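Local coordinates for thiosulfate reductase (Thermus thermophilus, PDB 2VPZ), which binds two molybdopterin guanine dinucleotides, molybdenum and a [4Fe-4S] cluster, and probably acts as an oxidoreductase on sulfur compounds such as polysulfide or thiosulfate, at residues Glu419-Met424 against Val449-Glu454; Leu621-Ser626 against Ala714-Leu719; Gly674-Pro679 against Arg740-Glu745; Lys702-Leu705 against Ala709-Arg712. All blocks are in the same frame, centred on the assembly; numbering follows the deposited sequence.

Contact 1. Residues Glu419-Met424 against Val449-Glu454; sequences ELIEPM and VPRTKE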
# COMPACT_ATOMS: atom_id res chain seq x y z
N GLU A 419 -31.39 -44.73 -10.65
CA GLU A 419 -31.77 -46.12 -10.34
C GLU A 419 -32.80 -46.75 -11.34
O GLU A 419 -32.82 -47.97 -11.51
CB GLU A 419 -32.25 -46.24 -8.88
CG GLU A 419 -31.19 -45.83 -7.80
CD GLU A 419 -29.89 -46.66 -7.89
OE1 GLU A 419 -30.00 -47.90 -8.04
OE2 GLU A 419 -28.79 -46.07 -7.80
N LEU A 420 -33.61 -45.92 -12.01
CA LEU A 420 -34.61 -46.37 -13.02
C LEU A 420 -34.00 -46.65 -14.40
O LEU A 420 -34.75 -46.86 -15.37
CB LEU A 420 -35.72 -45.31 -13.27
CG LEU A 420 -36.28 -44.52 -12.10
CD1 LEU A 420 -36.84 -43.18 -12.60
CD2 LEU A 420 -37.35 -45.33 -11.34
N ILE A 421 -32.67 -46.63 -14.50
CA ILE A 421 -31.95 -46.87 -15.77
C ILE A 421 -31.61 -48.33 -15.99
O ILE A 421 -31.37 -48.77 -17.11
CB ILE A 421 -30.57 -46.14 -15.88
CG1 ILE A 421 -30.70 -44.64 -15.66
CG2 ILE A 421 -29.93 -46.44 -17.28
CD1 ILE A 421 -30.11 -43.78 -16.79
N GLU A 422 -31.51 -49.04 -14.88
CA GLU A 422 -31.16 -50.45 -14.84
C GLU A 422 -32.37 -51.23 -15.42
O GLU A 422 -32.17 -52.14 -16.28
CB GLU A 422 -30.83 -50.85 -13.40
CG GLU A 422 -30.26 -52.24 -13.17
CD GLU A 422 -30.39 -52.67 -11.70
OE1 GLU A 422 -31.32 -52.17 -11.03
OE2 GLU A 422 -29.58 -53.52 -11.23
N PRO A 423 -33.62 -50.93 -14.98
CA PRO A 423 -34.83 -51.57 -15.47
C PRO A 423 -34.95 -51.63 -17.03
O PRO A 423 -35.64 -52.50 -17.58
CB PRO A 423 -35.95 -50.72 -14.86
CG PRO A 423 -35.39 -50.30 -13.52
CD PRO A 423 -33.86 -50.23 -13.71
N MET A 424 -34.29 -50.71 -17.73
CA MET A 424 -34.27 -50.59 -19.21
C MET A 424 -33.27 -51.54 -19.92
O MET A 424 -33.37 -51.78 -21.13
CB MET A 424 -33.93 -49.16 -19.70
CG MET A 424 -34.75 -48.01 -19.12
SD MET A 424 -33.94 -46.36 -19.32
CE MET A 424 -35.39 -45.27 -19.52
N VAL A 449 -21.90 -43.19 -17.92
CA VAL A 449 -22.38 -42.97 -19.29
C VAL A 449 -22.49 -44.26 -20.15
O VAL A 449 -23.41 -44.38 -20.95
CB VAL A 449 -21.52 -41.90 -20.07
CG1 VAL A 449 -22.09 -41.70 -21.50
CG2 VAL A 449 -21.45 -40.55 -19.31
N PRO A 450 -21.52 -45.23 -20.01
CA PRO A 450 -21.64 -46.45 -20.83
C PRO A 450 -22.97 -47.21 -20.55
O PRO A 450 -23.63 -47.71 -21.47
CB PRO A 450 -20.40 -47.27 -20.49
CG PRO A 450 -19.39 -46.26 -19.96
CD PRO A 450 -20.24 -45.19 -19.28
N ARG A 451 -23.33 -47.29 -19.27
CA ARG A 451 -24.58 -47.95 -18.86
C ARG A 451 -25.83 -47.20 -19.44
O ARG A 451 -26.77 -47.83 -19.89
CB ARG A 451 -24.71 -48.10 -17.32
CG ARG A 451 -25.95 -48.93 -16.86
CD ARG A 451 -26.27 -48.83 -15.35
NE ARG A 451 -26.52 -47.46 -14.86
CZ ARG A 451 -26.85 -47.11 -13.62
NH1 ARG A 451 -27.00 -48.03 -12.67
NH2 ARG A 451 -27.03 -45.83 -13.31
N THR A 452 -25.84 -45.87 -19.43
CA THR A 452 -26.95 -45.10 -20.00
C THR A 452 -27.12 -45.35 -21.55
O THR A 452 -28.24 -45.36 -22.07
CB THR A 452 -26.80 -43.56 -19.73
OG1 THR A 452 -26.59 -43.32 -18.35
CG2 THR A 452 -28.03 -42.79 -20.24
N LYS A 453 -26.01 -45.57 -22.26
CA LYS A 453 -26.01 -45.82 -23.72
C LYS A 453 -26.52 -47.23 -24.10
O LYS A 453 -27.13 -47.45 -25.15
CB LYS A 453 -24.62 -45.54 -24.33
CG LYS A 453 -24.06 -44.15 -24.00
CD LYS A 453 -22.86 -43.78 -24.88
CE LYS A 453 -22.50 -42.28 -24.83
NZ LYS A 453 -21.04 -42.01 -25.09
N GLU A 454 -26.24 -48.19 -23.21
CA GLU A 454 -26.73 -49.56 -23.34
C GLU A 454 -28.28 -49.45 -23.23
O GLU A 454 -29.03 -50.00 -24.04
CB GLU A 454 -26.22 -50.41 -22.17
CG GLU A 454 -25.35 -51.62 -22.52
CD GLU A 454 -25.49 -52.77 -21.51
OE1 GLU A 454 -26.34 -53.68 -21.75
OE2 GLU A 454 -24.77 -52.75 -20.47
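With CG1 of Ile421 set beside its own backbone N (chi1 -56°), the ethyl arm runs out to Thr452, and CG2 is left on the flank that meets Arg451. Thr452 has the matching rotation, OG1 beside its backbone N (chi1 -52°), so hydroxyl and methyl both meet the isoleucine tip: CD1 of Ile421 lies 3.9 Å from OG1 and 4.1 Å from CG2 of Thr452. The two side chains run slantwise to one another, joined by van der Waals packing with no hydrogen bond. Ile421 CB lies over one face of the Arg451 guanidinium, a loose approach in which Arg451 NE is 4.3 Å from Ile421 CG2. A beta-branched isoleucine suits this place because it offers two arms, one for each helix residue. Arg451 NH1 makes a weak hydrogen bond to the hydroxyl of Tyr723, which is also bonded to Glu419 OE2. Glu419 to Glu422 form a type I turn that presents Ile421 to helix 449-457, where Ala455 extends the apolar patch. That helix belongs to the connection between the adjacent parallel strands 435-438 and 462-466, the beta-alpha-beta crossover of a Rossmann-like sheet.

Contact 2. Residues Leu621-Ser626 against Ala714-Leu719; sequences LLYGRS and ASDNYL. With MGD (2-amino-5,6-dimercapto-7-methyl-3,7,8a,9-tetrahydro-8-oxa-1,3,9,10-tetraaza-anthracen-4-one guanosine dinucleotide), chain H.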
# COMPACT_ATOMS: atom_id res chain seq x y z
N LEU A 621 -11.00 -37.11 -7.29
CA LEU A 621 -11.51 -36.21 -8.32
C LEU A 621 -12.58 -35.30 -7.69
O LEU A 621 -13.68 -35.78 -7.38
CB LEU A 621 -12.13 -37.01 -9.46
CG LEU A 621 -12.25 -36.54 -10.93
CD1 LEU A 621 -13.58 -37.01 -11.55
CD2 LEU A 621 -12.12 -35.01 -10.98
N LEU A 622 -12.26 -34.02 -7.44
CA LEU A 622 -13.23 -33.09 -6.85
C LEU A 622 -13.75 -32.26 -8.06
O LEU A 622 -13.12 -32.25 -9.12
CB LEU A 622 -12.59 -32.23 -5.74
CG LEU A 622 -11.90 -32.95 -4.53
CD1 LEU A 622 -11.38 -31.92 -3.48
CD2 LEU A 622 -12.88 -33.94 -3.87
N TYR A 623 -14.90 -31.61 -7.94
CA TYR A 623 -15.44 -30.89 -9.08
C TYR A 623 -16.36 -29.77 -8.59
O TYR A 623 -16.73 -29.73 -7.42
CB TYR A 623 -16.19 -31.89 -9.97
CG TYR A 623 -17.27 -32.64 -9.22
CD1 TYR A 623 -18.54 -32.09 -9.04
CD2 TYR A 623 -17.00 -33.87 -8.57
CE1 TYR A 623 -19.51 -32.70 -8.25
CE2 TYR A 623 -17.95 -34.49 -7.78
CZ TYR A 623 -19.22 -33.90 -7.62
OH TYR A 623 -20.17 -34.50 -6.84
N GLY A 624 -16.71 -28.84 -9.47
CA GLY A 624 -17.54 -27.75 -9.05
C GLY A 624 -17.94 -26.82 -10.16
O GLY A 624 -17.94 -27.19 -11.34
N ARG A 625 -18.24 -25.57 -9.80
CA ARG A 625 -18.69 -24.56 -10.74
C ARG A 625 -17.70 -23.49 -11.18
O ARG A 625 -16.83 -23.06 -10.41
CB ARG A 625 -19.94 -23.89 -10.19
CG ARG A 625 -20.99 -24.83 -9.60
CD ARG A 625 -21.61 -25.73 -10.67
NE ARG A 625 -22.63 -26.64 -10.16
CZ ARG A 625 -22.70 -27.96 -10.39
NH1 ARG A 625 -21.78 -28.55 -11.15
NH2 ARG A 625 -23.68 -28.68 -9.85
N SER A 626 -17.86 -23.04 -12.44
CA SER A 626 -17.10 -21.92 -13.05
C SER A 626 -18.12 -20.72 -12.90
O SER A 626 -19.27 -20.84 -13.30
CB SER A 626 -16.77 -22.23 -14.53
OG SER A 626 -16.35 -21.08 -15.23
N ALA A 714 -11.86 -31.50 -20.09
CA ALA A 714 -12.12 -32.88 -19.66
C ALA A 714 -13.51 -32.95 -19.01
O ALA A 714 -13.88 -32.02 -18.29
CB ALA A 714 -11.07 -33.32 -18.63
N SER A 715 -14.26 -34.03 -19.24
CA SER A 715 -15.59 -34.21 -18.63
C SER A 715 -15.48 -34.94 -17.27
O SER A 715 -14.92 -36.03 -17.22
CB SER A 715 -16.53 -35.04 -19.54
OG SER A 715 -17.67 -35.49 -18.82
N ASP A 716 -15.97 -34.36 -16.17
CA ASP A 716 -15.90 -35.05 -14.86
C ASP A 716 -16.81 -36.31 -14.85
O ASP A 716 -16.41 -37.38 -14.35
CB ASP A 716 -16.23 -34.10 -13.68
CG ASP A 716 -17.72 -33.68 -13.59
OD1 ASP A 716 -18.28 -33.16 -14.57
OD2 ASP A 716 -18.31 -33.87 -12.51
N ASN A 717 -18.01 -36.18 -15.44
CA ASN A 717 -19.02 -37.25 -15.56
C ASN A 717 -18.54 -38.48 -16.35
O ASN A 717 -18.90 -39.61 -16.02
CB ASN A 717 -20.31 -36.74 -16.21
CG ASN A 717 -21.50 -37.65 -15.92
OD1 ASN A 717 -22.22 -38.08 -16.82
ND2 ASN A 717 -21.69 -37.93 -14.65
N TYR A 718 -17.77 -38.27 -17.42
CA TYR A 718 -17.25 -39.41 -18.16
C TYR A 718 -16.20 -40.15 -17.32
O TYR A 718 -15.84 -41.29 -17.62
CB TYR A 718 -16.65 -39.02 -19.52
CG TYR A 718 -17.65 -39.05 -20.66
CD1 TYR A 718 -18.53 -38.00 -20.84
CD2 TYR A 718 -17.71 -40.12 -21.55
CE1 TYR A 718 -19.46 -38.00 -21.88
CE2 TYR A 718 -18.64 -40.14 -22.61
CZ TYR A 718 -19.51 -39.07 -22.77
OH TYR A 718 -20.43 -39.03 -23.79
N LEU A 719 -15.70 -39.52 -16.26
CA LEU A 719 -14.70 -40.17 -15.40
C LEU A 719 -15.35 -40.79 -14.18
O LEU A 719 -14.73 -41.57 -13.47
CB LEU A 719 -13.64 -39.18 -14.94
CG LEU A 719 -12.60 -38.77 -15.97
CD1 LEU A 719 -11.99 -37.41 -15.64
CD2 LEU A 719 -11.53 -39.85 -16.03
PB MGD H . -27.37 -29.11 -18.01
O1B MGD H . -26.01 -29.67 -18.31
O2B MGD H . -27.58 -27.63 -18.05
O3B MGD H . -27.80 -29.87 -16.65
O3A MGD H . -28.46 -31.15 -14.60
PA MGD H . -29.07 -30.60 -15.97
O1A MGD H . -30.08 -29.47 -15.86
O2A MGD H . -29.38 -31.81 -16.77
O5' MGD H . -28.41 -29.69 -19.04
C5' MGD H . -29.50 -28.91 -19.53
C4' MGD H . -29.98 -29.60 -20.80
O4' MGD H . -31.19 -28.89 -21.05
C3' MGD H . -29.12 -29.39 -22.02
O3' MGD H . -29.41 -30.49 -22.90
C2' MGD H . -29.66 -28.06 -22.57
O2' MGD H . -29.34 -28.00 -23.93
C1' MGD H . -31.17 -28.17 -22.32
N9 MGD H . -31.99 -26.91 -22.23
C8 MGD H . -31.60 -25.74 -21.72
N7 MGD H . -32.57 -24.80 -21.73
C5 MGD H . -33.69 -25.38 -22.23
C6 MGD H . -35.14 -24.99 -22.48
O6 MGD H . -35.59 -23.81 -22.27
N1 MGD H . -35.95 -25.99 -22.98
C2 MGD H . -35.52 -27.26 -23.26
N2 MGD H . -36.34 -28.23 -23.77
N3 MGD H . -34.26 -27.62 -23.02
C4 MGD H . -33.28 -26.78 -22.54
C10 MGD H . -28.42 -30.34 -13.38
C11 MGD H . -28.05 -31.24 -12.25
O11 MGD H . -26.96 -32.03 -12.73
C12 MGD H . -27.72 -30.61 -10.95
S12 MGD H . -28.73 -29.42 -10.23
C13 MGD H . -26.66 -30.98 -10.23
S13 MGD H . -26.16 -30.32 -8.79
C14 MGD H . -25.76 -32.05 -10.54
N15 MGD H . -24.42 -31.47 -10.83
C16 MGD H . -23.53 -32.38 -11.36
C17 MGD H . -22.07 -32.34 -11.25
O17 MGD H . -21.49 -31.38 -10.66
N18 MGD H . -21.38 -33.36 -11.77
C19 MGD H . -21.95 -34.41 -12.39
N19 MGD H . -21.21 -35.40 -12.97
N20 MGD H . -23.28 -34.50 -12.48
C21 MGD H . -24.10 -33.55 -12.04
N22 MGD H . -25.42 -33.66 -12.22
C23 MGD H . -26.41 -32.80 -11.66
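Tyr623 and Asp716 meet at the edge of the pterin of a bound molybdopterin guanine dinucleotide, where OD2 of Asp716 comes obliquely to within 3.7 Å of CG in the Tyr623 ring. Asp716 OD2 also accepts from MGD N18 at 3.2 Å (N-H...O angle 150°). A weak bond joins Asp716 OD2 to the amino group, MGD N19, at 3.3 Å. Gln720 NE2 gives OD2 another hydrogen bond. Next to N18 on the pterin rim, Arg625 NH1 donates to carbonyl MGD O17 over 2.9 Å (148°), and CE1 of Tyr623 packs 3.4 Å from that O17.

A second shell fixes these groups. Asp716 OD1 is hydrogen-bonded to His697 ND1, and Tyr623 OH to His333 NE2, which should restrain the rotation of both. The Asp716 carboxyl carbon lies between its own backbone N and C (chi1 71°), which brings the group toward the pterin. Beside the Asp716 backbone, Leu621 CD1 packs 4.0 Å from Leu719 CB, the two leucines crossing at about a right angle in an apolar contact. Ser715 OG accepts from Tyr718 N at 3.1 Å, an ST motif that shapes the bend carrying Asp716.

One carboxylate oxygen set against two N-H donors, and a guanidinium against the carbonyl, match the pterin's pattern; the buried negative charge probably strengthens both ligand N-H bonds.

Contact 3. Residues Gly674-Pro679 against Arg740-Glu745; sequences GVKEGP and RLEKAE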
# COMPACT_ATOMS: atom_id res chain seq x y z
N GLY A 674 -9.77 -47.24 -16.11
CA GLY A 674 -9.21 -47.02 -17.42
C GLY A 674 -9.80 -45.96 -18.36
O GLY A 674 -9.24 -45.69 -19.44
N VAL A 675 -10.92 -45.34 -18.02
CA VAL A 675 -11.50 -44.31 -18.89
C VAL A 675 -10.60 -43.04 -18.87
O VAL A 675 -10.18 -42.56 -17.80
CB VAL A 675 -13.00 -43.94 -18.49
CG1 VAL A 675 -13.56 -42.88 -19.44
CG2 VAL A 675 -13.90 -45.20 -18.53
N LYS A 676 -10.26 -42.56 -20.08
CA LYS A 676 -9.43 -41.36 -20.35
C LYS A 676 -10.31 -40.16 -20.71
O LYS A 676 -11.27 -40.32 -21.47
CB LYS A 676 -8.49 -41.59 -21.55
CG LYS A 676 -7.14 -42.18 -21.27
CD LYS A 676 -6.68 -43.01 -22.47
CE LYS A 676 -5.34 -43.70 -22.23
NZ LYS A 676 -4.17 -42.78 -22.48
N GLU A 677 -9.98 -38.97 -20.21
CA GLU A 677 -10.76 -37.79 -20.57
C GLU A 677 -9.91 -36.67 -21.26
O GLU A 677 -9.00 -36.10 -20.65
CB GLU A 677 -11.60 -37.27 -19.37
CG GLU A 677 -13.10 -37.65 -19.50
CD GLU A 677 -13.71 -37.12 -20.80
OE1 GLU A 677 -13.69 -35.88 -20.97
OE2 GLU A 677 -14.17 -37.92 -21.64
N GLY A 678 -10.24 -36.47 -22.55
CA GLY A 678 -9.64 -35.50 -23.49
C GLY A 678 -8.59 -34.61 -22.87
O GLY A 678 -8.78 -34.34 -21.67
N PRO A 679 -7.56 -34.06 -23.59
CA PRO A 679 -6.54 -33.19 -22.96
C PRO A 679 -7.00 -31.92 -22.21
O PRO A 679 -7.72 -31.11 -22.80
CB PRO A 679 -5.55 -32.90 -24.11
CG PRO A 679 -6.40 -32.90 -25.35
CD PRO A 679 -7.64 -33.80 -25.04
N ARG A 740 -5.74 -40.41 -12.22
CA ARG A 740 -4.29 -40.18 -12.29
C ARG A 740 -3.98 -39.38 -13.58
O ARG A 740 -4.76 -39.42 -14.54
CB ARG A 740 -3.50 -41.47 -12.24
CG ARG A 740 -3.67 -42.25 -13.47
CD ARG A 740 -3.19 -43.64 -13.35
NE ARG A 740 -2.65 -43.96 -14.64
CZ ARG A 740 -3.23 -44.74 -15.50
NH1 ARG A 740 -4.38 -45.30 -15.18
NH2 ARG A 740 -2.70 -44.94 -16.72
N LEU A 741 -2.87 -38.65 -13.60
CA LEU A 741 -2.50 -37.80 -14.74
C LEU A 741 -1.36 -38.34 -15.62
O LEU A 741 -0.31 -38.73 -15.11
CB LEU A 741 -2.20 -36.36 -14.27
CG LEU A 741 -2.49 -35.64 -12.94
CD1 LEU A 741 -2.37 -34.15 -13.28
CD2 LEU A 741 -3.87 -35.92 -12.27
N GLU A 742 -1.58 -38.31 -16.93
CA GLU A 742 -0.67 -38.82 -17.95
C GLU A 742 -0.33 -37.67 -18.92
O GLU A 742 -1.23 -37.09 -19.51
CB GLU A 742 -1.39 -39.97 -18.66
CG GLU A 742 -0.66 -40.76 -19.75
CD GLU A 742 -1.55 -41.88 -20.36
OE1 GLU A 742 -2.19 -41.63 -21.41
OE2 GLU A 742 -1.59 -42.98 -19.76
N LYS A 743 0.96 -37.34 -19.07
CA LYS A 743 1.41 -36.26 -19.97
C LYS A 743 0.81 -36.40 -21.40
O LYS A 743 0.83 -37.47 -21.99
CB LYS A 743 2.95 -36.22 -20.04
CG LYS A 743 3.62 -34.84 -19.77
CD LYS A 743 3.04 -33.66 -20.58
CE LYS A 743 4.12 -32.59 -20.91
NZ LYS A 743 5.46 -32.77 -20.22
N ALA A 744 0.29 -35.30 -21.94
CA ALA A 744 -0.34 -35.30 -23.26
C ALA A 744 0.12 -34.08 -24.07
O ALA A 744 0.76 -33.19 -23.52
CB ALA A 744 -1.89 -35.28 -23.09
N GLU A 745 -0.20 -34.05 -25.37
CA GLU A 745 0.16 -32.94 -26.27
C GLU A 745 -0.86 -31.80 -26.16
O GLU A 745 -2.04 -32.05 -25.91
CB GLU A 745 0.12 -33.34 -27.77
CG GLU A 745 1.00 -34.49 -28.26
CD GLU A 745 2.47 -34.10 -28.47
OE1 GLU A 745 2.82 -32.90 -28.29
OE2 GLU A 745 3.28 -34.99 -28.83
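Glu742 OE1 receives Lys676 NZ on its syn lone pair, the side facing the other carboxylate oxygen, in a salt bridge modelled at 2.5 Å, a length too short to read as exceptional strength. The second oxygen of Glu742, OE2, has a long ion pair with Arg740 NH2 at 3.8 Å, so the carboxylate lies between two cations as a three-membered network. Extended geometry carries the acid there: CG of Glu742 is anti to the backbone N (chi1 -177°) and the chain stays straight beyond it. The lysine instead bends at its second and last torsions (chi4 -82°), which turns the ammonium in to meet it. Long, flexible side chains suit this place, because the CA atoms of Lys676 and Glu742 are 9.4 Å apart. With an alanine in place of Glu742, the Lys676 ammonium would probably lose its mate and Arg740 its long-range partner.

Further along, the segments converge to 6.6 Å between the CA atoms of Pro679 and Ala744. The small methyl of Ala744 permits this approach, and Pro679 CB lies 4.5 Å from Ala744 CB and 4.0 Å from Glu745 O.

Strands 676-683 and 738-744 are not sheet neighbours: both run antiparallel to 666-671, and Lys676 packs on Met668 and Val670 of that intervening strand. The contact therefore spans one strand of the mixed sheet, in the domain whose dinucleotide-binding family belongs to the double-psi beta-barrel clan.

Contact 4. Residues Lys702-Leu705 against Ala709-Arg712; sequences KAPL and AHGR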
# COMPACT_ATOMS: atom_id res chain seq x y z
N LYS A 702 -18.58 -34.34 -26.63
CA LYS A 702 -18.29 -35.01 -27.91
C LYS A 702 -19.64 -34.75 -28.62
O LYS A 702 -20.57 -35.56 -28.57
CB LYS A 702 -18.04 -36.52 -27.82
CG LYS A 702 -18.05 -37.11 -26.42
CD LYS A 702 -16.66 -37.19 -25.79
CE LYS A 702 -16.71 -37.63 -24.32
NZ LYS A 702 -15.72 -36.88 -23.45
N ALA A 703 -19.77 -33.57 -29.24
CA ALA A 703 -21.00 -33.20 -29.95
C ALA A 703 -20.57 -32.22 -31.06
O ALA A 703 -20.67 -30.99 -30.88
CB ALA A 703 -21.98 -32.54 -28.94
N PRO A 704 -20.13 -32.75 -32.24
CA PRO A 704 -19.70 -31.95 -33.40
C PRO A 704 -20.59 -30.83 -33.91
O PRO A 704 -20.11 -29.86 -34.52
CB PRO A 704 -19.48 -33.00 -34.52
CG PRO A 704 -19.45 -34.32 -33.82
CD PRO A 704 -20.38 -34.15 -32.63
N LEU A 705 -21.89 -30.97 -33.70
CA LEU A 705 -22.84 -29.98 -34.17
C LEU A 705 -22.89 -28.71 -33.30
O LEU A 705 -23.29 -27.66 -33.78
CB LEU A 705 -24.22 -30.63 -34.41
CG LEU A 705 -24.26 -31.68 -35.56
CD1 LEU A 705 -25.65 -32.36 -35.62
CD2 LEU A 705 -23.91 -31.04 -36.91
N ALA A 709 -18.28 -25.90 -28.53
CA ALA A 709 -18.15 -26.61 -27.25
C ALA A 709 -17.45 -27.97 -27.48
O ALA A 709 -16.85 -28.55 -26.55
CB ALA A 709 -19.54 -26.83 -26.56
N HIS A 710 -17.52 -28.41 -28.73
CA HIS A 710 -16.91 -29.67 -29.21
C HIS A 710 -15.38 -29.76 -29.14
O HIS A 710 -14.66 -28.99 -29.78
CB HIS A 710 -17.27 -30.07 -30.68
CG HIS A 710 -16.74 -31.38 -31.12
ND1 HIS A 710 -17.20 -32.56 -30.61
CD2 HIS A 710 -15.74 -31.71 -31.94
CE1 HIS A 710 -16.50 -33.57 -31.08
NE2 HIS A 710 -15.60 -33.08 -31.91
N GLY A 711 -14.91 -30.73 -28.33
CA GLY A 711 -13.50 -31.04 -28.10
C GLY A 711 -12.69 -30.28 -27.05
O GLY A 711 -11.46 -30.40 -26.98
N ARG A 712 -13.36 -29.52 -26.19
CA ARG A 712 -12.70 -28.67 -25.19
C ARG A 712 -12.79 -29.10 -23.70
O ARG A 712 -13.89 -29.40 -23.20
CB ARG A 712 -13.22 -27.21 -25.40
CG ARG A 712 -13.50 -26.90 -26.91
CD ARG A 712 -13.86 -25.43 -27.30
NE ARG A 712 -12.68 -24.60 -27.57
CZ ARG A 712 -12.29 -24.10 -28.74
NH1 ARG A 712 -12.97 -24.34 -29.85
NH2 ARG A 712 -11.19 -23.36 -28.80
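The imidazole of His710 has Pro704 CA over one face and the backbone of Lys702 and Ala703 along its edge. The Pro704 CA is 4.0 Å from the ring centroid and 21° off the normal, a CH-pi contact displaced toward the rim. At the edge, Ala703 N donates a weak hydrogen bond to His710 ND1 over 3.1 Å, bent to 134°, and Lys702 CA sits 3.8 Å from the same ND1.

His710 is the second residue of a type II beta turn from Ala709 to Arg712, whose third residue, Gly711, adopts the positive phi that glycine takes easily. The turn points CB of His710 at the 702-705 segment, and CG anti to the backbone N (chi1 -175°) stretches the ring out across it. Histidine suits the place because one flat group supplies both an acceptor nitrogen and an aromatic face; accepting through ND1 is consistent with a ring that is not doubly protonated. A leucine in its place would probably leave the Ala703 N-H without its weak ring acceptor and remove the aromatic face that Pro704 CA packs on.

Backbone bonds between Gly711 and His701 and between Arg712 and Gly700 pair the loop's two limbs, in the stretch between strands 692-696 and 724-725. The CB of Lys702 points away from the turn; its NZ forms a salt bridge with Glu677. At the root of the ring, CB of His710 is 3.5 Å from Ala703 O.

How the contacts relate
Contact 1 comes first along the chain, in the molybdopterin oxidoreductase region, whereas contacts 2 and 4 sit wholly in the dinucleotide-binding region that follows. Contacts 2 and 3 interleave in sequence and share the six-stranded mixed sheet, where strands 619-624 and 738-744 are neighbours; their centres are 14 Å apart. Contact 4 is nested inside the loops that both close, about 16 Å from contact 2 and 18 Å from contact 3 between centres. Segment 714-719 touches contact 1, where Val449 packs on Asn717 and Tyr718. Glu677 of contact 3 joins the rest, bonded to Ser715 N of contact 2 and salt-bridged to Lys702 of contact 4. Thus the loop at the cofactor pocket is tied to sheet and Rossmann-like region alike.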